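Local coordinates for LYND (Lyngbya aestuarii, PDB 4V1T), which probably catalyses the ATP-dependent cyclodehydration of cysteine residues in precursor peptides to thiazolines, as a YcaO-family heterocyclase of cyanobactin biosynthesis, at residues B[149-161]-B[178-192]. Sequence-based numbering, arbitrary orientation.
Sequences SPTALNVVLTDDY and QTWLLVKPVGSVLWL
Y161 lies between L182 and W191. Methyl CD1 of L182 sits over one ring face, 4.0 Å from the centroid, a CH-pi contact. Over the opposite face comes the edge of W191, whose CE3 lies over the middle of the ring, 3.3 Å above its plane, in an edge-to-face pair with planes at 57°. CB of K184 meets the tyrosine at its rim, so a leucine methyl and an indole edge lie over the two faces, and the lysine's aliphatic stem lies at the rim. The phenol suits the place because its hydroxyl can reach backbone: OH hydrogen-bonds G193 O, on the same strand as W191.

Next to this cluster, strands 154-157 and 180-184 run parallel. N154, V156 and T158 each donate a backbone N-H to a carbonyl of segment 178-192 (T179, L181 and V183), and L181 and V183 donate back; V156 N to L181 O is 2.7 Å. On one face V155 CG1 packs on L181 CD2, and helix 250-275 covers both through I264. On the other, V156 CG2 meets W180 CE3 at 3.7 Å, on the face packed by helix 165-176, whose L166 touches V156 and which links the two strands in a beta-alpha-beta crossover. Beta-branched valine suits the extended backbone here.

At the start of the pair, Q178 folds back at chi2 (71°), bringing NE2 to T151 O at 3.1 Å, above that carbonyl's plane, while the same nitrogen also bonds T179 O. A water joins T151 O to T179 N, tying this partly exposed end together.

K184, past the tyrosine, bends at chi4 to give NZ to V186 O (2.8 Å) and V189 O, plus a salt bridge with E28 of the second subunit. Two carbonyls and a carboxylate around the ammonium would favour its charged form, so the lysine joins this apolar strand pairing to the turn at 185-188 and to the dimer interface.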
loop_
_atom_site.group_PDB
_atom_site.type_symbol
_atom_site.label_atom_id
_atom_site.label_comp_id
_atom_site.label_asym_id
_atom_site.label_seq_id
_atom_site.Cartn_x
_atom_site.Cartn_y
_atom_site.Cartn_z
ATOM N N SER B 149 38.629 -24.847 3.363
ATOM C CA SER B 149 37.503 -25.770 3.202
ATOM C C SER B 149 36.169 -25.025 3.317
ATOM O O SER B 149 36.090 -24.002 3.982
ATOM C CB SER B 149 37.565 -26.901 4.234
ATOM O OG SER B 149 37.448 -26.401 5.549
ATOM N N PRO B 150 35.112 -25.549 2.684
ATOM C CA PRO B 150 33.838 -24.821 2.625
ATOM C C PRO B 150 33.157 -24.639 3.979
ATOM O O PRO B 150 33.378 -25.435 4.889
ATOM C CB PRO B 150 32.964 -25.713 1.726
ATOM C CG PRO B 150 33.901 -26.681 1.074
ATOM C CD PRO B 150 35.015 -26.870 2.042
ATOM N N THR B 151 32.335 -23.599 4.098
ATOM C CA THR B 151 31.473 -23.424 5.263
ATOM C C THR B 151 30.042 -23.197 4.812
ATOM O O THR B 151 29.781 -23.008 3.632
ATOM C CB THR B 151 31.928 -22.250 6.157
ATOM O OG1 THR B 151 31.804 -21.011 5.447
ATOM C CG2 THR B 151 33.376 -22.453 6.597
ATOM N N ALA B 152 29.116 -23.209 5.760
ATOM C CA ALA B 152 27.717 -23.016 5.448
ATOM C C ALA B 152 27.393 -21.566 5.119
ATOM O O ALA B 152 26.389 -21.288 4.472
ATOM C CB ALA B 152 26.866 -23.483 6.610
ATOM N N LEU B 153 28.229 -20.638 5.571
ATOM C CA LEU B 153 27.998 -19.226 5.291
ATOM C C LEU B 153 29.224 -18.364 5.536
ATOM O O LEU B 153 29.834 -18.422 6.602
ATOM C CB LEU B 153 26.846 -18.708 6.137
ATOM C CG LEU B 153 26.383 -17.289 5.830
ATOM C CD1 LEU B 153 25.658 -17.245 4.493
ATOM C CD2 LEU B 153 25.501 -16.773 6.942
ATOM N N ASN B 154 29.584 -17.564 4.538
ATOM C CA ASN B 154 30.594 -16.522 4.716
ATOM C C ASN B 154 29.888 -15.181 4.870
ATOM O O ASN B 154 29.113 -14.784 4.007
ATOM C CB ASN B 154 31.564 -16.495 3.532
ATOM C CG ASN B 154 32.684 -15.479 3.708
ATOM O OD1 ASN B 154 33.177 -15.253 4.815
ATOM N ND2 ASN B 154 33.082 -14.854 2.612
ATOM N N VAL B 155 30.142 -14.497 5.979
ATOM C CA VAL B 155 29.544 -13.195 6.232
ATOM C C VAL B 155 30.535 -12.082 5.907
ATOM O O VAL B 155 31.629 -12.031 6.469
ATOM C CB VAL B 155 29.099 -13.068 7.690
ATOM C CG1 VAL B 155 28.366 -11.767 7.913
ATOM C CG2 VAL B 155 28.210 -14.235 8.070
ATOM N N VAL B 156 30.137 -11.188 5.002
ATOM C CA VAL B 156 30.998 -10.101 4.558
ATOM C C VAL B 156 30.491 -8.764 5.093
ATOM O O VAL B 156 29.383 -8.345 4.772
ATOM C CB VAL B 156 31.078 -10.045 3.020
ATOM C CG1 VAL B 156 32.028 -8.934 2.571
ATOM C CG2 VAL B 156 31.542 -11.377 2.467
ATOM N N LEU B 157 31.313 -8.102 5.908
ATOM C CA LEU B 157 30.965 -6.797 6.460
ATOM C C LEU B 157 31.612 -5.714 5.606
ATOM O O LEU B 157 32.830 -5.711 5.438
ATOM C CB LEU B 157 31.431 -6.655 7.907
ATOM C CG LEU B 157 31.394 -7.880 8.812
ATOM C CD1 LEU B 157 31.728 -7.465 10.233
ATOM C CD2 LEU B 157 30.048 -8.567 8.786
ATOM N N THR B 158 30.798 -4.807 5.070
ATOM C CA THR B 158 31.290 -3.754 4.196
ATOM C C THR B 158 30.823 -2.406 4.701
ATOM O O THR B 158 29.908 -2.335 5.524
ATOM C CB THR B 158 30.816 -3.942 2.740
ATOM O OG1 THR B 158 31.499 -3.010 1.886
ATOM C CG2 THR B 158 29.299 -3.749 2.620
ATOM N N ASP B 159 31.474 -1.346 4.216
ATOM C CA ASP B 159 31.028 0.026 4.468
ATOM C C ASP B 159 30.235 0.542 3.271
ATOM O O ASP B 159 29.557 1.564 3.361
ATOM C CB ASP B 159 32.222 0.948 4.760
ATOM C CG ASP B 159 33.273 0.929 3.657
ATOM O OD1 ASP B 159 33.359 -0.065 2.914
ATOM O OD2 ASP B 159 34.024 1.914 3.532
ATOM N N ASP B 160 30.321 -0.174 2.152
ATOM C CA ASP B 160 29.559 0.176 0.960
ATOM C C ASP B 160 29.332 -1.068 0.123
ATOM O O ASP B 160 30.223 -1.916 0.019
ATOM C CB ASP B 160 30.288 1.255 0.147
ATOM C CG ASP B 160 29.380 1.943 -0.849
ATOM O OD1 ASP B 160 28.729 2.942 -0.476
ATOM O OD2 ASP B 160 29.317 1.483 -2.007
ATOM N N TYR B 161 28.151 -1.170 -0.483
ATOM C CA TYR B 161 27.795 -2.350 -1.270
ATOM C C TYR B 161 28.392 -2.358 -2.682
ATOM O O TYR B 161 28.222 -3.327 -3.412
ATOM C CB TYR B 161 26.282 -2.495 -1.345
ATOM C CG TYR B 161 25.695 -3.293 -0.191
ATOM C CD1 TYR B 161 26.133 -3.102 1.111
ATOM C CD2 TYR B 161 24.701 -4.235 -0.410
ATOM C CE1 TYR B 161 25.593 -3.832 2.165
ATOM C CE2 TYR B 161 24.163 -4.971 0.630
ATOM C CZ TYR B 161 24.609 -4.765 1.912
ATOM O OH TYR B 161 24.063 -5.491 2.944
ATOM N N GLN B 178 29.945 -21.141 -2.927
ATOM C CA GLN B 178 29.898 -20.677 -1.541
ATOM C C GLN B 178 28.733 -19.718 -1.333
ATOM O O GLN B 178 28.592 -18.730 -2.051
ATOM C CB GLN B 178 31.223 -19.995 -1.168
ATOM C CG GLN B 178 31.269 -19.376 0.225
ATOM C CD GLN B 178 31.315 -20.406 1.331
ATOM O OE1 GLN B 178 32.185 -21.266 1.352
ATOM N NE2 GLN B 178 30.374 -20.319 2.264
ATOM N N THR B 179 27.900 -20.013 -0.346
ATOM C CA THR B 179 26.828 -19.117 0.031
ATOM C C THR B 179 27.396 -18.067 0.994
ATOM O O THR B 179 28.118 -18.401 1.925
ATOM C CB THR B 179 25.660 -19.874 0.691
ATOM O OG1 THR B 179 25.022 -20.707 -0.277
ATOM C CG2 THR B 179 24.633 -18.914 1.258
ATOM N N TRP B 180 27.071 -16.801 0.765
ATOM C CA TRP B 180 27.605 -15.739 1.596
ATOM C C TRP B 180 26.583 -14.640 1.843
ATOM O O TRP B 180 25.612 -14.504 1.096
ATOM C CB TRP B 180 28.875 -15.156 0.973
ATOM C CG TRP B 180 28.722 -14.654 -0.442
ATOM C CD1 TRP B 180 28.425 -15.399 -1.547
ATOM C CD2 TRP B 180 28.903 -13.304 -0.907
ATOM N NE1 TRP B 180 28.387 -14.596 -2.664
ATOM C CE2 TRP B 180 28.681 -13.309 -2.298
ATOM C CE3 TRP B 180 29.222 -12.092 -0.280
ATOM C CZ2 TRP B 180 28.763 -12.152 -3.073
ATOM C CZ3 TRP B 180 29.302 -10.942 -1.051
ATOM C CH2 TRP B 180 29.076 -10.982 -2.432
ATOM N N LEU B 181 26.823 -13.864 2.902
ATOM C CA LEU B 181 25.937 -12.790 3.329
ATOM C C LEU B 181 26.663 -11.444 3.318
ATOM O O LEU B 181 27.833 -11.357 3.689
ATOM C CB LEU B 181 25.399 -13.073 4.735
ATOM C CG LEU B 181 24.744 -11.905 5.485
ATOM C CD1 LEU B 181 23.458 -11.482 4.817
ATOM C CD2 LEU B 181 24.472 -12.277 6.930
ATOM N N LEU B 182 25.962 -10.399 2.888
ATOM C CA LEU B 182 26.492 -9.050 2.928
ATOM C C LEU B 182 25.793 -8.261 4.020
ATOM O O LEU B 182 24.594 -8.404 4.234
ATOM C CB LEU B 182 26.312 -8.340 1.586
ATOM C CG LEU B 182 27.546 -8.007 0.752
ATOM C CD1 LEU B 182 27.116 -7.186 -0.455
ATOM C CD2 LEU B 182 28.614 -7.276 1.546
ATOM N N VAL B 183 26.558 -7.429 4.708
ATOM C CA VAL B 183 26.002 -6.543 5.714
ATOM C C VAL B 183 26.838 -5.273 5.822
ATOM O O VAL B 183 28.050 -5.288 5.608
ATOM C CB VAL B 183 25.922 -7.227 7.092
ATOM C CG1 VAL B 183 27.291 -7.564 7.605
ATOM C CG2 VAL B 183 25.197 -6.342 8.090
ATOM N N LYS B 184 26.163 -4.177 6.145
ATOM C CA LYS B 184 26.788 -2.881 6.340
ATOM C C LYS B 184 26.219 -2.297 7.623
ATOM O O LYS B 184 25.166 -1.685 7.605
ATOM C CB LYS B 184 26.516 -1.968 5.140
ATOM C CG LYS B 184 26.902 -0.486 5.305
ATOM C CD LYS B 184 26.357 0.326 4.126
ATOM C CE LYS B 184 26.268 1.808 4.413
ATOM N NZ LYS B 184 25.323 2.107 5.520
ATOM N N PRO B 185 26.907 -2.518 8.749
ATOM C CA PRO B 185 26.384 -2.099 10.042
ATOM C C PRO B 185 26.829 -0.694 10.432
ATOM O O PRO B 185 26.416 -0.192 11.465
ATOM C CB PRO B 185 26.979 -3.137 10.987
ATOM C CG PRO B 185 28.335 -3.412 10.392
ATOM C CD PRO B 185 28.151 -3.301 8.894
ATOM N N VAL B 186 27.667 -0.081 9.604
ATOM C CA VAL B 186 28.089 1.299 9.803
ATOM C C VAL B 186 27.221 2.227 8.966
ATOM O O VAL B 186 26.623 1.809 7.976
ATOM C CB VAL B 186 29.581 1.514 9.431
ATOM C CG1 VAL B 186 30.470 0.641 10.295
ATOM C CG2 VAL B 186 29.825 1.229 7.956
ATOM N N GLY B 187 27.179 3.495 9.355
ATOM C CA GLY B 187 26.386 4.483 8.648
ATOM C C GLY B 187 25.020 4.605 9.279
ATOM O O GLY B 187 24.637 3.789 10.120
ATOM N N SER B 188 24.290 5.638 8.872
ATOM C CA SER B 188 22.992 5.948 9.448
ATOM C C SER B 188 21.900 5.025 8.927
ATOM O O SER B 188 20.786 5.034 9.450
ATOM C CB SER B 188 22.618 7.402 9.140
ATOM O OG SER B 188 22.722 7.652 7.748
ATOM N N VAL B 189 22.217 4.254 7.890
ATOM C CA VAL B 189 21.305 3.251 7.362
ATOM C C VAL B 189 21.949 1.872 7.352
ATOM O O VAL B 189 22.898 1.627 6.609
ATOM C CB VAL B 189 20.850 3.586 5.931
ATOM C CG1 VAL B 189 19.749 2.628 5.489
ATOM C CG2 VAL B 189 20.362 5.030 5.844
ATOM N N LEU B 190 21.427 0.971 8.177
ATOM C CA LEU B 190 21.855 -0.415 8.167
ATOM C C LEU B 190 21.414 -1.066 6.876
ATOM O O LEU B 190 20.248 -0.970 6.513
ATOM C CB LEU B 190 21.277 -1.177 9.368
ATOM C CG LEU B 190 21.258 -2.712 9.283
ATOM C CD1 LEU B 190 22.663 -3.294 9.292
ATOM C CD2 LEU B 190 20.430 -3.307 10.407
ATOM N N TRP B 191 22.349 -1.707 6.176
ATOM C CA TRP B 191 21.999 -2.623 5.089
ATOM C C TRP B 191 22.268 -4.030 5.581
ATOM O O TRP B 191 23.330 -4.315 6.130
ATOM C CB TRP B 191 22.803 -2.367 3.819
ATOM C CG TRP B 191 22.555 -1.052 3.160
ATOM C CD1 TRP B 191 22.285 0.142 3.770
ATOM C CD2 TRP B 191 22.564 -0.798 1.755
ATOM N NE1 TRP B 191 22.117 1.127 2.822
ATOM C CE2 TRP B 191 22.291 0.578 1.579
ATOM C CE3 TRP B 191 22.778 -1.598 0.625
ATOM C CZ2 TRP B 191 22.226 1.173 0.314
ATOM C CZ3 TRP B 191 22.712 -1.010 -0.627
ATOM C CH2 TRP B 191 22.438 0.366 -0.773
ATOM N N LEU B 192 21.295 -4.906 5.380
ATOM C CA LEU B 192 21.376 -6.278 5.842
ATOM C C LEU B 192 20.899 -7.209 4.726
ATOM O O LEU B 192 19.768 -7.129 4.277
ATOM C CB LEU B 192 20.535 -6.442 7.112
ATOM C CG LEU B 192 20.413 -7.838 7.707
ATOM C CD1 LEU B 192 21.765 -8.400 8.105
ATOM C CD2 LEU B 192 19.472 -7.818 8.903
HETATM O O HOH W 1 27.971 -22.514 1.167
#